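Acyl-CoA dehydrogenase (Bacillus anthracis, PDB 3OWA) probably oxidises an acyl-CoA thioester to its 2,3-enoyl-CoA, passing the electrons to a bound flavin-adenine dinucleotide. Local coordinates at residues 262-273 / 354-365; 474-482 / 547-555. All blocks are in the same frame, centred on the assembly; numbering follows the deposited sequence.

Contact 1: residues 262-273 / 354-365; sequences FNILNIGRYKLG and IAEYAIECSLNK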
loop_
_atom_site.group_PDB
_atom_site.type_symbol
_atom_site.label_atom_id
_atom_site.label_comp_id
_atom_site.label_asym_id
_atom_site.label_seq_id
_atom_site.Cartn_x
_atom_site.Cartn_y
_atom_site.Cartn_z
ATOM N N PHE A 262 6.908 -0.605 28.676
ATOM C CA PHE A 262 7.937 -0.080 27.797
ATOM C C PHE A 262 8.935 -1.179 27.413
ATOM O O PHE A 262 9.343 -1.282 26.243
ATOM C CB PHE A 262 8.652 1.144 28.411
ATOM C CG PHE A 262 10.096 1.311 27.934
ATOM C CD1 PHE A 262 10.387 1.962 26.716
ATOM C CD2 PHE A 262 11.175 0.810 28.703
ATOM C CE1 PHE A 262 11.738 2.107 26.257
ATOM C CE2 PHE A 262 12.514 0.953 28.264
ATOM C CZ PHE A 262 12.786 1.594 27.031
ATOM N N ASN A 263 9.316 -2.006 28.381
ATOM C CA ASN A 263 10.267 -3.064 28.103
ATOM C C ASN A 263 9.688 -4.144 27.207
ATOM O O ASN A 263 10.375 -4.613 26.294
ATOM C CB ASN A 263 10.794 -3.689 29.385
ATOM C CG ASN A 263 11.998 -2.965 29.916
ATOM O OD1 ASN A 263 13.130 -3.156 29.438
ATOM N ND2 ASN A 263 11.770 -2.128 30.906
ATOM N N ILE A 264 8.435 -4.518 27.457
ATOM C CA ILE A 264 7.753 -5.515 26.643
ATOM C C ILE A 264 7.599 -5.047 25.165
ATOM O O ILE A 264 7.756 -5.833 24.203
ATOM C CB ILE A 264 6.388 -5.868 27.276
ATOM C CG1 ILE A 264 6.596 -6.519 28.668
ATOM C CG2 ILE A 264 5.520 -6.755 26.347
ATOM C CD1 ILE A 264 7.571 -7.763 28.701
ATOM N N LEU A 265 7.314 -3.760 25.012
ATOM C CA LEU A 265 7.145 -3.131 23.715
ATOM C C LEU A 265 8.369 -3.322 22.828
ATOM O O LEU A 265 8.220 -3.632 21.642
ATOM C CB LEU A 265 6.930 -1.651 23.933
ATOM C CG LEU A 265 5.887 -0.871 23.145
ATOM C CD1 LEU A 265 6.357 0.590 23.127
ATOM C CD2 LEU A 265 5.626 -1.402 21.718
ATOM N N ASN A 266 9.568 -3.164 23.402
ATOM C CA ASN A 266 10.812 -3.317 22.641
ATOM C C ASN A 266 10.917 -4.697 22.055
ATOM O O ASN A 266 11.370 -4.861 20.937
ATOM C CB ASN A 266 12.068 -3.092 23.485
ATOM C CG ASN A 266 12.185 -1.697 24.022
ATOM O OD1 ASN A 266 12.613 -1.491 25.177
ATOM N ND2 ASN A 266 11.810 -0.725 23.220
ATOM N N ILE A 267 10.552 -5.694 22.842
ATOM C CA ILE A 267 10.655 -7.081 22.423
ATOM C C ILE A 267 9.613 -7.351 21.349
ATOM O O ILE A 267 9.931 -7.929 20.311
ATOM C CB ILE A 267 10.492 -8.042 23.633
ATOM C CG1 ILE A 267 11.694 -7.889 24.596
ATOM C CG2 ILE A 267 10.339 -9.486 23.131
ATOM C CD1 ILE A 267 11.485 -8.473 25.985
ATOM N N GLY A 268 8.393 -6.876 21.572
ATOM C CA GLY A 268 7.288 -6.969 20.585
ATOM C C GLY A 268 7.638 -6.386 19.221
ATOM O O GLY A 268 7.370 -6.991 18.185
ATOM N N ARG A 269 8.304 -5.244 19.257
ATOM C CA ARG A 269 8.812 -4.560 18.105
ATOM C C ARG A 269 9.769 -5.378 17.284
ATOM O O ARG A 269 9.576 -5.524 16.074
ATOM C CB ARG A 269 9.505 -3.250 18.524
ATOM C CG ARG A 269 8.709 -2.044 18.146
ATOM C CD ARG A 269 7.999 -1.325 19.223
ATOM N NE ARG A 269 8.815 -0.223 19.726
ATOM C CZ ARG A 269 8.361 0.932 20.230
ATOM N NH1 ARG A 269 9.212 1.824 20.710
ATOM N NH2 ARG A 269 7.075 1.215 20.265
ATOM N N TYR A 270 10.854 -5.849 17.874
ATOM C CA TYR A 270 11.786 -6.602 17.030
ATOM C C TYR A 270 11.215 -7.968 16.620
ATOM O O TYR A 270 11.525 -8.468 15.543
ATOM C CB TYR A 270 13.212 -6.697 17.619
ATOM C CG TYR A 270 13.445 -7.859 18.540
ATOM C CD1 TYR A 270 13.437 -7.688 19.921
ATOM C CD2 TYR A 270 13.719 -9.127 18.029
ATOM C CE1 TYR A 270 13.663 -8.768 20.780
ATOM C CE2 TYR A 270 13.941 -10.214 18.869
ATOM C CZ TYR A 270 13.909 -10.028 20.244
ATOM O OH TYR A 270 14.119 -11.101 21.086
ATOM N N LYS A 271 10.404 -8.573 17.476
ATOM C CA LYS A 271 9.793 -9.854 17.142
ATOM C C LYS A 271 8.863 -9.719 15.934
ATOM O O LYS A 271 8.839 -10.584 15.061
ATOM C CB LYS A 271 8.998 -10.378 18.344
ATOM C CG LYS A 271 9.372 -11.745 18.747
ATOM C CD LYS A 271 10.804 -11.852 19.116
ATOM C CE LYS A 271 11.159 -13.325 19.302
ATOM N NZ LYS A 271 10.183 -14.013 20.227
ATOM N N LEU A 272 8.085 -8.636 15.902
ATOM C CA LEU A 272 7.261 -8.343 14.741
ATOM C C LEU A 272 8.134 -8.127 13.498
ATOM O O LEU A 272 7.799 -8.612 12.418
ATOM C CB LEU A 272 6.338 -7.142 14.997
ATOM C CG LEU A 272 5.236 -6.913 13.950
ATOM C CD1 LEU A 272 4.384 -8.173 13.762
ATOM C CD2 LEU A 272 4.365 -5.729 14.354
ATOM N N GLY A 273 9.253 -7.422 13.659
ATOM C CA GLY A 273 10.245 -7.289 12.587
ATOM C C GLY A 273 10.663 -8.634 12.022
ATOM O O GLY A 273 10.632 -8.859 10.808
ATOM N N ILE A 354 17.998 -5.835 26.130
ATOM C CA ILE A 354 17.309 -5.434 24.906
ATOM C C ILE A 354 16.905 -3.976 24.919
ATOM O O ILE A 354 16.978 -3.346 23.892
ATOM C CB ILE A 354 16.102 -6.338 24.564
ATOM C CG1 ILE A 354 15.518 -5.971 23.193
ATOM C CG2 ILE A 354 15.067 -6.304 25.675
ATOM C CD1 ILE A 354 16.504 -6.217 21.988
ATOM N N ALA A 355 16.488 -3.450 26.076
ATOM C CA ALA A 355 16.110 -2.039 26.186
ATOM C C ALA A 355 17.260 -1.143 25.690
ATOM O O ALA A 355 17.004 -0.084 25.121
ATOM C CB ALA A 355 15.692 -1.673 27.621
ATOM N N GLU A 356 18.503 -1.608 25.848
ATOM C CA GLU A 356 19.706 -0.906 25.340
ATOM C C GLU A 356 19.529 -0.591 23.854
ATOM O O GLU A 356 19.945 0.480 23.367
ATOM C CB GLU A 356 20.952 -1.779 25.551
ATOM C CG GLU A 356 22.206 -1.307 24.849
ATOM C CD GLU A 356 22.741 0.006 25.425
ATOM O OE1 GLU A 356 22.427 0.330 26.590
ATOM O OE2 GLU A 356 23.477 0.725 24.717
ATOM N N TYR A 357 18.858 -1.510 23.150
ATOM C CA TYR A 357 18.675 -1.378 21.715
ATOM C C TYR A 357 17.259 -0.985 21.302
ATOM O O TYR A 357 16.785 -1.401 20.245
ATOM C CB TYR A 357 19.131 -2.653 21.027
ATOM C CG TYR A 357 20.537 -3.000 21.438
ATOM C CD1 TYR A 357 20.788 -4.071 22.275
ATOM C CD2 TYR A 357 21.610 -2.221 21.013
ATOM C CE1 TYR A 357 22.074 -4.373 22.681
ATOM C CE2 TYR A 357 22.890 -2.514 21.389
ATOM C CZ TYR A 357 23.122 -3.582 22.233
ATOM O OH TYR A 357 24.409 -3.873 22.613
ATOM N N ALA A 358 16.598 -0.165 22.123
ATOM C CA ALA A 358 15.233 0.302 21.809
ATOM C C ALA A 358 15.169 0.978 20.449
ATOM O O ALA A 358 14.178 0.816 19.746
ATOM C CB ALA A 358 14.666 1.219 22.901
ATOM N N ILE A 359 16.216 1.724 20.070
ATOM C CA ILE A 359 16.224 2.401 18.773
ATOM C C ILE A 359 16.175 1.409 17.616
ATOM O O ILE A 359 15.314 1.498 16.752
ATOM C CB ILE A 359 17.400 3.373 18.600
ATOM C CG1 ILE A 359 17.215 4.581 19.515
ATOM C CG2 ILE A 359 17.498 3.818 17.143
ATOM C CD1 ILE A 359 18.495 5.445 19.679
ATOM N N GLU A 360 17.117 0.485 17.601
ATOM C CA GLU A 360 17.168 -0.577 16.617
ATOM C C GLU A 360 15.843 -1.379 16.554
ATOM O O GLU A 360 15.394 -1.740 15.471
ATOM C CB GLU A 360 18.374 -1.489 16.917
ATOM C CG GLU A 360 19.737 -0.776 16.740
ATOM C CD GLU A 360 20.245 -0.020 18.000
ATOM O OE1 GLU A 360 21.450 0.295 18.015
ATOM O OE2 GLU A 360 19.455 0.260 18.955
ATOM N N CYS A 361 15.215 -1.646 17.702
ATOM C CA CYS A 361 13.924 -2.382 17.730
ATOM C C CYS A 361 12.820 -1.631 16.997
ATOM O O CYS A 361 12.058 -2.228 16.210
ATOM C CB CYS A 361 13.466 -2.654 19.182
ATOM S SG CYS A 361 14.515 -3.865 20.066
ATOM N N SER A 362 12.715 -0.331 17.256
ATOM C CA SER A 362 11.706 0.511 16.603
ATOM C C SER A 362 11.972 0.611 15.107
ATOM O O SER A 362 11.044 0.504 14.299
ATOM C CB SER A 362 11.675 1.909 17.228
ATOM O OG SER A 362 10.752 1.947 18.303
ATOM N N LEU A 363 13.236 0.790 14.728
ATOM C CA LEU A 363 13.589 0.777 13.302
ATOM C C LEU A 363 13.190 -0.516 12.597
ATOM O O LEU A 363 12.697 -0.462 11.481
ATOM C CB LEU A 363 15.087 1.048 13.052
ATOM C CG LEU A 363 15.699 2.324 13.657
ATOM C CD1 LEU A 363 17.207 2.347 13.393
ATOM C CD2 LEU A 363 14.995 3.608 13.168
ATOM N N ASN A 364 13.470 -1.655 13.214
ATOM C CA ASN A 364 13.149 -2.966 12.635
ATOM C C ASN A 364 11.661 -3.101 12.454
ATOM O O ASN A 364 11.182 -3.582 11.422
ATOM C CB ASN A 364 13.597 -4.091 13.566
ATOM C CG ASN A 364 15.105 -4.341 13.549
ATOM O OD1 ASN A 364 15.858 -3.883 12.670
ATOM N ND2 ASN A 364 15.544 -5.093 14.529
ATOM N N LYS A 365 10.910 -2.663 13.452
ATOM C CA LYS A 365 9.485 -2.787 13.382
ATOM C C LYS A 365 8.893 -1.986 12.214
ATOM O O LYS A 365 8.072 -2.515 11.451
ATOM C CB LYS A 365 8.841 -2.399 14.714
ATOM C CG LYS A 365 7.358 -2.745 14.807
ATOM C CD LYS A 365 6.470 -1.602 14.389
ATOM C CE LYS A 365 5.059 -2.066 14.261
ATOM N NZ LYS A 365 4.081 -0.959 13.983
HETATM O O HOH W 1 11.629 0.211 20.892
#
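The Tyr-270 and Phe-262 rings meet the other segment obliquely: Tyr-270 sets CD1 4.0 Å from Ile-354 CD1, and Phe-262 brings CE2 to Ala-355 CB. Asn-266 OD1 lies above one face of the Phe-262 ring, toward its rim. With chi1 at 88°, the Tyr-270 ring sits between its own backbone N and carbonyl carbon, and Cys-361 SG lies 5.2 Å from its centroid, an oblique sulfur-aromatic contact. At the edge of the Arg-269 guanidinium, in plane, a water accepts from NH1 and donates to Ala-358 O at 2.9 Å. Over one face, in the modelled conformer, is Ser-362 OG, poorly aimed for a bond to Arg-269 and hydrogen-bonded instead to Asn-414 ND2 of helix 411-427. In this helical C-terminal domain of the acyl-CoA dehydrogenase fold, the axes of 262-273 and 358-365 approach to 7.5 Å at 41°, a closeness matched by small residues, Ala-358, Cys-361 and Gly-273. Ala-355 opens the type I turn before 358-365, with Tyr-357 as N-cap. Further on, Arg-269 CG packs 3.5 Å from Lys-365 CB. The Lys-365 chain, bent at chi2 (-93°), carries NZ away to the carbonyls of Phe-407 and Gly-409 and to Asn-411 OD1.

Contact 2: residues 474-482 / 547-555; sequences VAGLAAQKY and AKETLIAVE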
loop_
_atom_site.group_PDB
_atom_site.type_symbol
_atom_site.label_atom_id
_atom_site.label_comp_id
_atom_site.label_asym_id
_atom_site.label_seq_id
_atom_site.Cartn_x
_atom_site.Cartn_y
_atom_site.Cartn_z
ATOM N N VAL A 474 21.480 17.135 9.976
ATOM C CA VAL A 474 20.088 17.520 9.914
ATOM C C VAL A 474 19.477 17.486 11.312
ATOM O O VAL A 474 18.785 18.410 11.718
ATOM C CB VAL A 474 19.357 16.579 8.937
ATOM C CG1 VAL A 474 17.863 16.533 9.204
ATOM C CG2 VAL A 474 19.691 16.964 7.488
ATOM N N ALA A 475 19.739 16.414 12.044
ATOM C CA ALA A 475 19.238 16.296 13.412
ATOM C C ALA A 475 19.829 17.412 14.296
ATOM O O ALA A 475 19.127 18.034 15.084
ATOM C CB ALA A 475 19.543 14.918 13.976
ATOM N N GLY A 476 21.117 17.683 14.135
ATOM C CA GLY A 476 21.762 18.748 14.911
ATOM C C GLY A 476 21.128 20.100 14.614
ATOM O O GLY A 476 20.800 20.862 15.529
ATOM N N LEU A 477 20.912 20.370 13.330
ATOM C CA LEU A 477 20.377 21.652 12.905
ATOM C C LEU A 477 18.966 21.893 13.393
ATOM O O LEU A 477 18.631 23.014 13.770
ATOM C CB LEU A 477 20.439 21.778 11.386
ATOM C CG LEU A 477 21.849 22.034 10.870
ATOM C CD1 LEU A 477 21.886 21.967 9.354
ATOM C CD2 LEU A 477 22.367 23.392 11.358
ATOM N N ALA A 478 18.150 20.834 13.365
ATOM C CA ALA A 478 16.761 20.889 13.815
ATOM C C ALA A 478 16.672 21.102 15.331
ATOM O O ALA A 478 15.823 21.872 15.810
ATOM C CB ALA A 478 16.056 19.612 13.439
ATOM N N ALA A 479 17.530 20.403 16.077
ATOM C CA ALA A 479 17.564 20.541 17.539
ATOM C C ALA A 479 18.033 21.933 17.940
ATOM O O ALA A 479 17.377 22.607 18.737
ATOM C CB ALA A 479 18.429 19.464 18.171
ATOM N N GLN A 480 19.132 22.390 17.345
ATOM C CA GLN A 480 19.614 23.749 17.609
ATOM C C GLN A 480 18.582 24.831 17.232
ATOM O O GLN A 480 18.555 25.906 17.828
ATOM C CB GLN A 480 20.981 24.011 16.958
ATOM C CG GLN A 480 20.954 24.524 15.526
ATOM C CD GLN A 480 22.078 25.532 15.234
ATOM O OE1 GLN A 480 22.912 25.824 16.094
ATOM N NE2 GLN A 480 22.091 26.071 14.018
ATOM N N LYS A 481 17.724 24.532 16.263
ATOM C CA LYS A 481 16.698 25.483 15.821
ATOM C C LYS A 481 15.464 25.559 16.745
ATOM O O LYS A 481 15.021 26.649 17.095
ATOM C CB LYS A 481 16.273 25.152 14.393
ATOM C CG LYS A 481 15.626 26.292 13.624
ATOM C CD LYS A 481 14.163 26.490 13.988
ATOM C CE LYS A 481 13.350 27.040 12.825
ATOM N NZ LYS A 481 13.640 28.459 12.502
ATOM N N TYR A 482 14.903 24.413 17.130
ATOM C CA TYR A 482 13.655 24.410 17.906
ATOM C C TYR A 482 13.868 24.180 19.381
ATOM O O TYR A 482 12.993 24.488 20.196
ATOM C CB TYR A 482 12.679 23.379 17.358
ATOM C CG TYR A 482 12.076 23.794 16.051
ATOM C CD1 TYR A 482 11.007 24.694 16.012
ATOM C CD2 TYR A 482 12.583 23.308 14.849
ATOM C CE1 TYR A 482 10.457 25.091 14.809
ATOM C CE2 TYR A 482 12.041 23.691 13.641
ATOM C CZ TYR A 482 10.975 24.584 13.624
ATOM O OH TYR A 482 10.428 24.971 12.419
ATOM N N ALA A 547 16.528 14.833 3.845
ATOM C CA ALA A 547 17.405 15.887 4.362
ATOM C C ALA A 547 17.063 17.239 3.759
ATOM O O ALA A 547 16.953 18.214 4.483
ATOM C CB ALA A 547 18.887 15.538 4.133
ATOM N N LYS A 548 16.889 17.286 2.439
ATOM C CA LYS A 548 16.488 18.514 1.744
ATOM C C LYS A 548 15.218 19.117 2.319
ATOM O O LYS A 548 15.185 20.315 2.591
ATOM C CB LYS A 548 16.258 18.273 0.241
ATOM C CG LYS A 548 17.528 18.165 -0.574
ATOM C CD LYS A 548 17.229 18.258 -2.077
ATOM C CE LYS A 548 18.419 17.735 -2.905
ATOM N NZ LYS A 548 18.371 18.195 -4.336
ATOM N N GLU A 549 14.177 18.294 2.482
ATOM C CA GLU A 549 12.905 18.760 3.048
ATOM C C GLU A 549 13.093 19.325 4.453
ATOM O O GLU A 549 12.516 20.358 4.803
ATOM C CB GLU A 549 11.824 17.646 3.080
ATOM C CG GLU A 549 10.463 18.181 3.581
ATOM C CD GLU A 549 9.342 17.131 3.603
ATOM O OE1 GLU A 549 9.382 16.204 4.432
ATOM O OE2 GLU A 549 8.395 17.246 2.797
ATOM N N THR A 550 13.910 18.650 5.253
ATOM C CA THR A 550 14.187 19.133 6.604
ATOM C C THR A 550 15.004 20.437 6.613
ATOM O O THR A 550 14.716 21.323 7.406
ATOM C CB THR A 550 14.870 18.083 7.440
ATOM O OG1 THR A 550 14.069 16.894 7.426
ATOM C CG2 THR A 550 15.005 18.569 8.875
ATOM N N LEU A 551 16.011 20.549 5.744
ATOM C CA LEU A 551 16.831 21.789 5.668
ATOM C C LEU A 551 15.991 22.999 5.257
ATOM O O LEU A 551 16.101 24.070 5.839
ATOM C CB LEU A 551 18.053 21.616 4.734
ATOM C CG LEU A 551 19.184 20.700 5.230
ATOM C CD1 LEU A 551 20.281 20.466 4.165
ATOM C CD2 LEU A 551 19.796 21.259 6.499
ATOM N N ILE A 552 15.129 22.807 4.268
ATOM C CA ILE A 552 14.227 23.836 3.802
ATOM C C ILE A 552 13.203 24.267 4.864
ATOM O O ILE A 552 12.749 25.411 4.859
ATOM C CB ILE A 552 13.488 23.382 2.524
ATOM C CG1 ILE A 552 14.484 23.164 1.374
ATOM C CG2 ILE A 552 12.421 24.384 2.124
ATOM C CD1 ILE A 552 13.882 22.369 0.198
ATOM N N ALA A 553 12.819 23.349 5.747
ATOM C CA ALA A 553 11.851 23.671 6.784
ATOM C C ALA A 553 12.534 24.360 7.964
ATOM O O ALA A 553 11.878 24.971 8.809
ATOM C CB ALA A 553 11.154 22.408 7.262
ATOM N N VAL A 554 13.852 24.246 8.022
ATOM C CA VAL A 554 14.588 24.656 9.213
ATOM C C VAL A 554 15.388 25.939 9.027
ATOM O O VAL A 554 15.660 26.638 9.994
ATOM C CB VAL A 554 15.434 23.483 9.737
ATOM C CG1 VAL A 554 16.657 23.941 10.465
ATOM C CG2 VAL A 554 14.561 22.581 10.620
ATOM N N GLU A 555 15.723 26.263 7.779
ATOM C CA GLU A 555 16.526 27.444 7.468
ATOM C C GLU A 555 16.049 28.139 6.198
ATOM O O GLU A 555 15.237 27.576 5.452
ATOM C CB GLU A 555 17.986 27.039 7.334
ATOM C CG GLU A 555 18.683 26.874 8.688
ATOM C CD GLU A 555 19.794 25.823 8.678
ATOM O OE1 GLU A 555 20.115 25.276 7.593
ATOM O OE2 GLU A 555 20.339 25.543 9.771
HETATM O O HOH W 2 15.607 29.518 10.805
#
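Val-554 enters the 474-482 helix as a knob into a hole formed by Leu-477, Ala-478, Lys-481 and Tyr-482. Its CG1 faces Leu-477 O and Lys-481 CG, while its CG2 meets the edge of the Tyr-482 ring, 4.1 Å from CE2. One face of that ring is taken by the neighbouring Lys-481, whose CD lies 3.5 Å above its centre. Earlier along the pair, Val-474 straddles two residues: CG1, anti to the backbone N (chi1 158°), touches Thr-550 CG2 at 3.5 Å, and CG2 reaches Ala-547 CB at 3.7 Å. Leu-477 sets CD1 3.6 Å from Leu-551 CD2, and the Glu-555 side chain crosses that of Leu-477 at about a right angle, with OE2 3.4 Å from CD2. Behind this shell, Thr-550 turns its OG1 back to His-546 O and also accepts from Asn-495 ND2, consistent with CG2 being the branch turned to Val-474. Ile-492 and Ile-496 of helix 490-520 pack on Val-474, Ala-478 and Val-554, and Met-563 and Leu-567 of helix 557-571 cover Leu-477 and Leu-551. These are neighbours in an all-helical domain, their short axes 10.1 Å apart and inclined by 22°. A water accepts from Lys-481 NZ at 2.8 Å and donates to Val-554 O. Cohesion therefore rests mainly on interlocking aliphatic groups, joined by the Glu-555 carboxylate against a Leu-477 methyl and that single water bridge beside Lys-481.

In the fold
Contact 1 closes before contact 2 opens along the chain. The first joins helix 257-293 to helices 348-355 and 358-383, the second helix 458-482 to helix 526-554, so each belongs to a different part of the helical C-terminal region. Their centres are 27 Å apart and their nearest atoms about 11 Å, so they do not touch. Helix 490-520 packs on both: its Tyr-504 and Ser-501 on the 358-383 helix, its Ile-492 and Ile-496 on contact 2. Contact 1 lies near the centre of the chain, with the Lys-365 side chain about 8 Å from bound flavin-adenine dinucleotide. Contact 2 is peripheral, and residues of its 547-555 segment pack against the second subunit.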